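Local coordinates for Lmo0131 protein (Listeria monocytogenes, PDB 4Q6J) that is of unknown function but, as an EAL-domain protein with a TIM-barrel fold, may hydrolyse cyclic di-GMP, at residues K79-L84 with F88-N93; T103-L108 with D139-K144; K144-G149 with S169-I174. All coordinates share one frame; numbering follows the deposited sequence. Where two conformers were deposited one is given.

Contact 1. Residues K79-L84 with F88-N93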
loop_
_atom_site.group_PDB
_atom_site.type_symbol
_atom_site.label_atom_id
_atom_site.label_comp_id
_atom_site.label_asym_id
_atom_site.label_seq_id
_atom_site.Cartn_x
_atom_site.Cartn_y
_atom_site.Cartn_z
ATOM N N LYS B 79 18.667 -29.902 -0.832
ATOM C CA LYS B 79 19.009 -31.201 -0.291
ATOM C C LYS B 79 17.854 -32.182 -0.480
ATOM O O LYS B 79 18.041 -33.321 -0.895
ATOM C CB LYS B 79 19.341 -31.055 1.189
ATOM C CG LYS B 79 20.653 -30.359 1.445
ATOM C CD LYS B 79 20.680 -29.780 2.862
ATOM C CE LYS B 79 22.058 -29.320 3.295
ATOM N NZ LYS B 79 22.826 -28.794 2.154
ATOM N N GLN B 80 16.650 -31.727 -0.167
ATOM C CA GLN B 80 15.465 -32.567 -0.281
ATOM C C GLN B 80 15.153 -33.050 -1.715
ATOM O O GLN B 80 14.722 -34.187 -1.917
ATOM C CB GLN B 80 14.267 -31.835 0.280
ATOM C CG GLN B 80 13.064 -32.737 0.518
ATOM C CD GLN B 80 13.400 -33.961 1.346
ATOM O OE1 GLN B 80 13.590 -35.054 0.823
ATOM N NE2 GLN B 80 13.475 -33.774 2.650
ATOM N N ILE B 81 15.341 -32.177 -2.696
ATOM C CA ILE B 81 15.136 -32.517 -4.095
ATOM C C ILE B 81 16.161 -33.561 -4.479
ATOM O O ILE B 81 15.820 -34.560 -5.117
ATOM C CB ILE B 81 15.313 -31.288 -4.974
ATOM C CG1 ILE B 81 14.181 -30.300 -4.741
ATOM C CG2 ILE B 81 15.363 -31.669 -6.431
ATOM C CD1 ILE B 81 14.485 -28.935 -5.333
ATOM N N ASN B 82 17.417 -33.328 -4.087
ATOM C CA ASN B 82 18.496 -34.283 -4.370
ATOM C C ASN B 82 18.177 -35.654 -3.838
ATOM O O ASN B 82 18.398 -36.634 -4.517
ATOM C CB ASN B 82 19.848 -33.833 -3.799
ATOM C CG ASN B 82 20.439 -32.668 -4.554
ATOM O OD1 ASN B 82 20.043 -32.352 -5.679
ATOM N ND2 ASN B 82 21.404 -32.028 -3.936
ATOM N N GLN B 83 17.645 -35.712 -2.624
ATOM C CA GLN B 83 17.262 -36.991 -2.036
ATOM C C GLN B 83 16.196 -37.757 -2.837
ATOM O O GLN B 83 16.256 -38.970 -2.912
ATOM C CB GLN B 83 16.827 -36.836 -0.574
ATOM C CG GLN B 83 16.724 -38.154 0.164
ATOM C CD GLN B 83 15.309 -38.726 0.230
ATOM O OE1 GLN B 83 15.095 -39.846 0.710
ATOM N NE2 GLN B 83 14.341 -37.957 -0.237
ATOM N N LEU B 84 15.244 -37.054 -3.437
ATOM C CA LEU B 84 14.093 -37.701 -4.056
ATOM C C LEU B 84 14.377 -38.127 -5.475
ATOM O O LEU B 84 13.468 -38.445 -6.220
ATOM C CB LEU B 84 12.850 -36.806 -4.012
ATOM C CG LEU B 84 12.341 -36.603 -2.582
ATOM C CD1 LEU B 84 11.374 -35.443 -2.479
ATOM C CD2 LEU B 84 11.701 -37.867 -2.067
ATOM N N PHE B 88 10.389 -35.749 -7.828
ATOM C CA PHE B 88 9.442 -34.739 -7.346
ATOM C C PHE B 88 10.042 -33.342 -7.441
ATOM O O PHE B 88 11.218 -33.168 -7.165
ATOM C CB PHE B 88 9.032 -35.041 -5.893
ATOM C CG PHE B 88 8.333 -36.361 -5.728
ATOM C CD1 PHE B 88 6.983 -36.487 -6.013
ATOM C CD2 PHE B 88 9.017 -37.480 -5.291
ATOM C CE1 PHE B 88 6.346 -37.692 -5.875
ATOM C CE2 PHE B 88 8.369 -38.680 -5.144
ATOM C CZ PHE B 88 7.028 -38.780 -5.443
ATOM N N SER B 89 9.227 -32.351 -7.818
ATOM C CA SER B 89 9.633 -30.943 -7.720
ATOM C C SER B 89 9.348 -30.377 -6.339
ATOM O O SER B 89 8.454 -30.831 -5.652
ATOM C CB SER B 89 8.971 -30.075 -8.793
ATOM O OG SER B 89 7.602 -29.904 -8.516
ATOM N N ILE B 90 10.155 -29.410 -5.921
ATOM C CA ILE B 90 9.906 -28.690 -4.677
ATOM C C ILE B 90 10.053 -27.198 -4.936
ATOM O O ILE B 90 11.042 -26.769 -5.515
ATOM C CB ILE B 90 10.857 -29.131 -3.540
ATOM C CG1 ILE B 90 10.658 -30.624 -3.236
ATOM C CG2 ILE B 90 10.631 -28.268 -2.288
ATOM C CD1 ILE B 90 11.452 -31.142 -2.071
ATOM N N SER B 91 9.059 -26.417 -4.524
ATOM C CA SER B 91 9.137 -24.953 -4.661
ATOM C C SER B 91 9.644 -24.266 -3.395
ATOM O O SER B 91 9.461 -24.786 -2.294
ATOM C CB SER B 91 7.790 -24.348 -5.060
ATOM O OG SER B 91 6.852 -24.546 -4.044
ATOM N N ILE B 92 10.278 -23.103 -3.572
ATOM C CA ILE B 92 10.619 -22.209 -2.469
ATOM C C ILE B 92 10.045 -20.826 -2.727
ATOM O O ILE B 92 10.036 -20.345 -3.857
ATOM C CB ILE B 92 12.145 -22.068 -2.235
ATOM C CG1 ILE B 92 12.835 -21.486 -3.458
ATOM C CG2 ILE B 92 12.769 -23.404 -1.863
ATOM C CD1 ILE B 92 14.335 -21.522 -3.344
ATOM N N ASN B 93 9.569 -20.201 -1.660
ATOM C CA ASN B 93 8.995 -18.881 -1.744
ATOM C C ASN B 93 10.088 -17.859 -1.667
ATOM O O ASN B 93 10.837 -17.818 -0.690
ATOM C CB ASN B 93 8.012 -18.676 -0.598
ATOM C CG ASN B 93 6.801 -19.545 -0.736
ATOM O OD1 ASN B 93 6.471 -19.995 -1.831
ATOM N ND2 ASN B 93 6.140 -19.806 0.361
HETATM O O HOH W 1 13.436 -34.919 -6.752
#
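I81 and Q80 of the helix end rest on I90 of the following strand, where a beta-alpha-beta crossover of the TIM barrel turns from helix 66-83 into strand 89-95. I81 and I90 lie alongside each other, pointing opposite ways, with I81 CG1 3.7 Å from I90 CB. With CG1 of I90 beside its own backbone N and CD1 carried on in an extended line (chi2 -175°), the methyl end of I90 passes under the aliphatic root of Q80, reaching Q80 CG at 3.4 Å. Q80 then bends at chi2 (52°) and takes its amide off, leaving only methylenes over the strand.

At the turn itself, L84, the first residue to leave the helix, points at the strand. Its CB meets the edge of the F88 ring near the ring plane, 4.1 Å from F88 CD2, and its CD1 also reaches over to the end of I90.

A second shell surrounds both partners. Strand 89-95 is held by backbone bonds of S89 and S91 to F38 and of I90 to C121 and E123, while the F88 ring meets that of F38 with planes about 50° apart. On the helix, the N82 amide bonds to H115 O and K117 N. One water closes the gap between the backbones, donating to I81 O and to F88 O, each at 2.9 Å.

Contact 2. Residues T103-L108 with D139-K144. With ACY (acetic acid), chain S; ACY (acetic acid), chain C.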
loop_
_atom_site.group_PDB
_atom_site.type_symbol
_atom_site.label_atom_id
_atom_site.label_comp_id
_atom_site.label_asym_id
_atom_site.label_seq_id
_atom_site.Cartn_x
_atom_site.Cartn_y
_atom_site.Cartn_z
ATOM N N THR B 103 22.188 -9.221 -6.629
ATOM C CA THR B 103 23.158 -9.745 -5.710
ATOM C C THR B 103 22.663 -11.052 -5.073
ATOM O O THR B 103 23.396 -12.037 -5.004
ATOM C CB THR B 103 23.525 -8.689 -4.680
ATOM O OG1 THR B 103 24.324 -7.673 -5.311
ATOM C CG2 THR B 103 24.301 -9.306 -3.574
ATOM N N TYR B 104 21.408 -11.077 -4.642
ATOM C CA TYR B 104 20.846 -12.331 -4.151
ATOM C C TYR B 104 20.720 -13.356 -5.255
ATOM O O TYR B 104 21.043 -14.496 -5.066
ATOM C CB TYR B 104 19.466 -12.167 -3.515
ATOM C CG TYR B 104 18.979 -13.514 -3.044
ATOM C CD1 TYR B 104 19.543 -14.101 -1.943
ATOM C CD2 TYR B 104 18.003 -14.225 -3.741
ATOM C CE1 TYR B 104 19.138 -15.336 -1.521
ATOM C CE2 TYR B 104 17.596 -15.473 -3.322
ATOM C CZ TYR B 104 18.178 -16.027 -2.218
ATOM O OH TYR B 104 17.826 -17.282 -1.777
HETATM N N MSE B 105 20.207 -12.958 -6.403
HETATM C CA MSE B 105 19.868 -13.937 -7.422
HETATM C C MSE B 105 21.113 -14.527 -8.057
HETATM O O MSE B 105 21.078 -15.585 -8.677
HETATM C CB MSE B 105 18.915 -13.340 -8.463
HETATM C CG MSE B 105 17.488 -13.099 -7.908
HETATM SE SE MSE B 105 16.542 -14.755 -7.348
HETATM C CE MSE B 105 15.963 -15.319 -9.138
ATOM N N THR B 106 22.230 -13.840 -7.892
ATOM C CA THR B 106 23.512 -14.341 -8.377
ATOM C C THR B 106 24.034 -15.385 -7.441
ATOM O O THR B 106 24.444 -16.441 -7.863
ATOM C CB THR B 106 24.515 -13.221 -8.489
ATOM O OG1 THR B 106 24.225 -12.486 -9.681
ATOM C CG2 THR B 106 25.926 -13.779 -8.560
ATOM N N PHE B 107 23.985 -15.107 -6.152
ATOM C CA PHE B 107 24.279 -16.149 -5.189
ATOM C C PHE B 107 23.411 -17.403 -5.324
ATOM O O PHE B 107 23.900 -18.512 -5.146
ATOM C CB PHE B 107 24.122 -15.643 -3.776
ATOM C CG PHE B 107 24.434 -16.678 -2.773
ATOM C CD1 PHE B 107 25.727 -17.182 -2.674
ATOM C CD2 PHE B 107 23.450 -17.202 -1.969
ATOM C CE1 PHE B 107 26.032 -18.160 -1.757
ATOM C CE2 PHE B 107 23.760 -18.156 -1.048
ATOM C CZ PHE B 107 25.049 -18.636 -0.945
ATOM N N LEU B 108 22.124 -17.207 -5.605
ATOM C CA LEU B 108 21.210 -18.329 -5.671
ATOM C C LEU B 108 21.516 -19.169 -6.900
ATOM O O LEU B 108 21.525 -20.383 -6.852
ATOM C CB LEU B 108 19.745 -17.874 -5.681
ATOM C CG LEU B 108 18.749 -19.039 -5.861
ATOM C CD1 LEU B 108 18.831 -20.035 -4.732
ATOM C CD2 LEU B 108 17.324 -18.575 -6.025
ATOM N N ASP B 139 13.254 -9.831 -14.371
ATOM C CA ASP B 139 13.142 -10.644 -15.570
ATOM C C ASP B 139 14.481 -11.297 -15.877
ATOM O O ASP B 139 14.567 -12.504 -16.019
ATOM C CB ASP B 139 12.702 -9.739 -16.711
ATOM C CG ASP B 139 12.404 -10.487 -17.972
ATOM O OD1 ASP B 139 12.254 -11.728 -17.914
ATOM O OD2 ASP B 139 12.304 -9.810 -19.023
ATOM N N LYS B 140 15.534 -10.484 -15.922
ATOM C CA LYS B 140 16.910 -10.975 -16.107
ATOM C C LYS B 140 17.451 -11.946 -15.047
ATOM O O LYS B 140 18.072 -12.935 -15.380
ATOM C CB LYS B 140 17.864 -9.787 -16.237
ATOM C CG LYS B 140 19.290 -10.175 -16.600
ATOM C CD LYS B 140 19.957 -9.101 -17.446
ATOM C CE LYS B 140 21.145 -9.667 -18.233
ATOM N NZ LYS B 140 20.763 -10.579 -19.370
ATOM N N ASN B 141 17.215 -11.634 -13.781
ATOM C CA ASN B 141 17.546 -12.503 -12.656
ATOM C C ASN B 141 16.956 -13.901 -12.818
ATOM O O ASN B 141 17.653 -14.896 -12.679
ATOM C CB ASN B 141 17.067 -11.877 -11.337
ATOM C CG ASN B 141 17.956 -10.769 -10.885
ATOM O OD1 ASN B 141 19.051 -10.634 -11.383
ATOM N ND2 ASN B 141 17.504 -9.972 -9.943
ATOM N N LEU B 142 15.665 -13.932 -13.135
ATOM C CA LEU B 142 14.937 -15.157 -13.356
ATOM C C LEU B 142 15.489 -15.880 -14.562
ATOM O O LEU B 142 15.761 -17.065 -14.485
ATOM C CB LEU B 142 13.455 -14.857 -13.534
ATOM C CG LEU B 142 12.833 -14.355 -12.236
ATOM C CD1 LEU B 142 11.470 -13.787 -12.467
ATOM C CD2 LEU B 142 12.792 -15.483 -11.241
ATOM N N ARG B 143 15.652 -15.177 -15.669
ATOM C CA ARG B 143 16.085 -15.816 -16.910
ATOM C C ARG B 143 17.390 -16.571 -16.711
ATOM O O ARG B 143 17.563 -17.641 -17.286
ATOM C CB ARG B 143 16.231 -14.818 -18.072
ATOM C CG ARG B 143 14.938 -14.147 -18.603
ATOM C CD ARG B 143 15.171 -13.573 -20.022
ATOM N NE ARG B 143 14.366 -12.400 -20.400
ATOM C CZ ARG B 143 13.141 -12.435 -20.931
ATOM N NH1 ARG B 143 12.528 -11.305 -21.254
ATOM N NH2 ARG B 143 12.517 -13.591 -21.121
ATOM N N LYS B 144 18.282 -16.043 -15.872
ATOM C CA LYS B 144 19.570 -16.688 -15.605
ATOM C C LYS B 144 19.432 -17.962 -14.831
ATOM O O LYS B 144 20.186 -18.911 -15.042
ATOM C CB LYS B 144 20.492 -15.788 -14.818
ATOM C CG LYS B 144 21.108 -14.726 -15.662
ATOM C CD LYS B 144 21.770 -13.680 -14.806
ATOM C CE LYS B 144 22.156 -12.482 -15.654
ATOM N NZ LYS B 144 23.017 -11.556 -14.909
HETATM C C ACY S . 21.347 -5.594 -3.845
HETATM O O ACY S . 22.358 -5.294 -4.487
HETATM O OXT ACY S . 20.408 -6.214 -4.364
HETATM C CH3 ACY S . 21.224 -5.177 -2.415
HETATM C C ACY C . 20.679 -5.272 -6.808
HETATM O O ACY C . 21.606 -6.073 -6.659
HETATM O OXT ACY C . 20.474 -4.356 -6.000
HETATM C CH3 ACY C . 19.753 -5.417 -7.973
HETATM O O HOH W 2 19.824 -15.187 -11.293
HETATM O O HOH W 3 21.413 -12.312 -11.349
#
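The first side-chain torsion of M105, a selenomethionine in this crystal, sets CG beside its own backbone N (chi1 -71°), and N141 does the same with its amide (chi1 -76°), so that the two side chains meet between neighbouring outer helices of the TIM barrel. Helix 102-115 leads from strand 89-95 to strand 122-127, and helix 136-146 leads from there to strand 151-154; the pair packs side by side over the barrel wall.

M105 CB and CG lie against the carboxamide of N141, with M105 CB 3.7 Å from N141 CG. Beyond that point the chain curls at chi2 and at chi3 (-80°), which returns the methyl toward the second helix: M105 CE comes to 3.8 Å from L142 CD2. M105 and L142 also touch strand 122-127, through I124 and I126 respectively, so the apolar part of the joint is seated on the strand lying between the two helices in sequence.

The amide of N141 is buried but supplied at both ends. Its ND2 donates to V99 O and its OD1 is bonded to S102 OG, partners that precede helix 102-115 or lie at its start. N141 OD1 also receives a water at 2.9 Å, and the same water donates to T106 OG1.

At the N-terminal end of helix 102-115, T103 belongs to a subunit interface. Two acetates, probably from the crystallisation liquor, bond to T103 and to S101 and T103 of the second subunit; T103 N donates to one of them.

A second water bridges the two backbones, donating to M105 O at 2.9 Å and to N141 O at 2.6 Å.

Contact 3. Residues K144-G149 with S169-I174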
loop_
_atom_site.group_PDB
_atom_site.type_symbol
_atom_site.label_atom_id
_atom_site.label_comp_id
_atom_site.label_asym_id
_atom_site.label_seq_id
_atom_site.Cartn_x
_atom_site.Cartn_y
_atom_site.Cartn_z
ATOM N N LYS B 144 18.282 -16.043 -15.872
ATOM C CA LYS B 144 19.570 -16.688 -15.605
ATOM C C LYS B 144 19.432 -17.962 -14.831
ATOM O O LYS B 144 20.186 -18.911 -15.042
ATOM C CB LYS B 144 20.492 -15.788 -14.818
ATOM C CG LYS B 144 21.108 -14.726 -15.662
ATOM C CD LYS B 144 21.770 -13.680 -14.806
ATOM C CE LYS B 144 22.156 -12.482 -15.654
ATOM N NZ LYS B 144 23.017 -11.556 -14.909
ATOM N N ILE B 145 18.490 -17.992 -13.904
ATOM C CA ILE B 145 18.281 -19.210 -13.151
ATOM C C ILE B 145 17.496 -20.198 -14.020
ATOM O O ILE B 145 17.745 -21.399 -13.983
ATOM C CB ILE B 145 17.613 -18.951 -11.788
ATOM C CG1 ILE B 145 18.547 -18.124 -10.903
ATOM C CG2 ILE B 145 17.324 -20.247 -11.071
ATOM C CD1 ILE B 145 18.131 -18.063 -9.475
ATOM N N LYS B 146 16.580 -19.685 -14.836
ATOM C CA LYS B 146 15.855 -20.530 -15.783
ATOM C C LYS B 146 16.820 -21.202 -16.771
ATOM O O LYS B 146 16.553 -22.292 -17.247
ATOM C CB LYS B 146 14.791 -19.738 -16.537
ATOM C CG LYS B 146 13.622 -19.302 -15.650
ATOM C CD LYS B 146 12.421 -18.832 -16.434
ATOM C CE LYS B 146 11.692 -20.026 -17.041
ATOM N NZ LYS B 146 10.361 -19.666 -17.583
ATOM N N ASP B 147 17.951 -20.560 -17.051
ATOM C CA ASP B 147 18.966 -21.128 -17.942
ATOM C C ASP B 147 19.524 -22.436 -17.408
ATOM O O ASP B 147 20.141 -23.174 -18.149
ATOM C CB ASP B 147 20.137 -20.171 -18.155
ATOM C CG ASP B 147 19.768 -18.917 -18.990
ATOM O OD1 ASP B 147 18.762 -18.932 -19.733
ATOM O OD2 ASP B 147 20.517 -17.915 -18.911
ATOM N N LEU B 148 19.314 -22.715 -16.127
ATOM C CA LEU B 148 19.807 -23.942 -15.522
ATOM C C LEU B 148 18.753 -25.064 -15.555
ATOM O O LEU B 148 19.065 -26.239 -15.362
ATOM C CB LEU B 148 20.270 -23.665 -14.081
ATOM C CG LEU B 148 21.397 -22.635 -13.896
ATOM C CD1 LEU B 148 21.512 -22.172 -12.440
ATOM C CD2 LEU B 148 22.743 -23.161 -14.427
ATOM N N GLY B 149 17.505 -24.699 -15.796
ATOM C CA GLY B 149 16.437 -25.680 -15.884
ATOM C C GLY B 149 15.331 -25.443 -14.880
ATOM O O GLY B 149 14.273 -26.054 -14.970
ATOM N N SER B 169 5.471 -9.519 -18.016
ATOM C CA SER B 169 6.870 -9.141 -18.098
ATOM C C SER B 169 7.894 -9.994 -17.325
ATOM O O SER B 169 9.082 -9.658 -17.296
ATOM C CB SER B 169 7.012 -7.668 -17.745
ATOM O OG SER B 169 6.074 -6.903 -18.480
ATOM N N LEU B 170 7.447 -11.086 -16.712
ATOM C CA LEU B 170 8.365 -12.050 -16.108
ATOM C C LEU B 170 8.255 -13.406 -16.820
ATOM O O LEU B 170 7.258 -13.666 -17.494
ATOM C CB LEU B 170 8.074 -12.186 -14.614
ATOM C CG LEU B 170 8.362 -10.925 -13.812
ATOM C CD1 LEU B 170 8.053 -11.210 -12.383
ATOM C CD2 LEU B 170 9.798 -10.554 -13.999
ATOM N N PRO B 171 9.277 -14.267 -16.695
ATOM C CA PRO B 171 9.240 -15.530 -17.440
ATOM C C PRO B 171 8.548 -16.667 -16.653
ATOM O O PRO B 171 9.117 -17.689 -16.341
ATOM C CB PRO B 171 10.719 -15.812 -17.691
ATOM C CG PRO B 171 11.360 -15.327 -16.485
ATOM C CD PRO B 171 10.594 -14.058 -16.075
ATOM N N ILE B 172 7.271 -16.458 -16.377
ATOM C CA ILE B 172 6.479 -17.333 -15.533
ATOM C C ILE B 172 6.105 -18.657 -16.223
ATOM O O ILE B 172 5.672 -18.667 -17.373
ATOM C CB ILE B 172 5.188 -16.603 -15.081
ATOM C CG1 ILE B 172 5.503 -15.228 -14.493
ATOM C CG2 ILE B 172 4.435 -17.430 -14.091
ATOM C CD1 ILE B 172 6.510 -15.278 -13.410
ATOM N N ASP B 173 6.299 -19.772 -15.507
ATOM C CA ASP B 173 5.901 -21.112 -15.952
ATOM C C ASP B 173 4.568 -21.552 -15.322
ATOM O O ASP B 173 3.771 -22.236 -15.950
ATOM C CB ASP B 173 6.944 -22.167 -15.553
ATOM C CG ASP B 173 8.299 -21.935 -16.175
ATOM O OD1 ASP B 173 8.384 -21.932 -17.418
ATOM O OD2 ASP B 173 9.275 -21.778 -15.427
ATOM N N ILE B 174 4.350 -21.197 -14.064
ATOM C CA ILE B 174 3.188 -21.680 -13.326
ATOM C C ILE B 174 2.490 -20.527 -12.598
ATOM O O ILE B 174 3.115 -19.725 -11.908
ATOM C CB ILE B 174 3.580 -22.780 -12.304
ATOM C CG1 ILE B 174 4.072 -24.043 -13.012
ATOM C CG2 ILE B 174 2.435 -23.106 -11.370
ATOM C CD1 ILE B 174 5.404 -24.490 -12.500
#
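K146 NZ is gripped by the loop 169-174 through two residues: it donates to P171 O at 2.6 Å and to D173 OD1 at 3.0 Å, the latter as a salt bridge, with a weak third bond to D173 OD2. The lysine stretches from the C-terminal part of helix 136-146 and kinks at chi3 (75°), letting its CD ride against P171 CG at 3.7 Å while the ammonium dips past the ring. Neither acceptor is met in its plane. The nitrogen stands 36° above the carbonyl plane of P171 and 40° out of the carboxylate plane of D173.

P171 is the centre of an inverse gamma turn, closed by a weak bond from I172 N to L170 O. D173 OD2 has its stronger partner in the backbone of strand 151-154, accepting from V152 N, so the carboxylate answers both strand and helix. The helix runs out in a Schellman motif at G149, with its positive phi; a type I turn from K146 to G149 is closed by G149 N donating to K146 O at 3.0 Å.

One ammonium thus pins a helix end to the loop leading into strand 174-177, and its positive charge probably helps keep D173 ionised at this partly exposed site.

From the N terminus, contact 1 comes first and closes the tightest loop: just three residues separate segments 79-84 and 88-93, at the turn from helix 66-83 into strand 89-95. Contact 2 then spans thirty residues, enclosing the rest of helix 102-115 and strand 122-127, to join two outer helices of the barrel. Contact 3 opens at K144, the residue on which contact 2 ends, and crosses strand 151-154 and helix 163-169 to reach the loop before strand 174-177. The three follow in series, neither nested nor crossed. Contacts 2 and 3, with centres about 10 Å apart, also touch, D139 OD1 lying 3.4 Å from P171 CD; contact 1 stands about 19 Å and 17 Å from them, centre to centre.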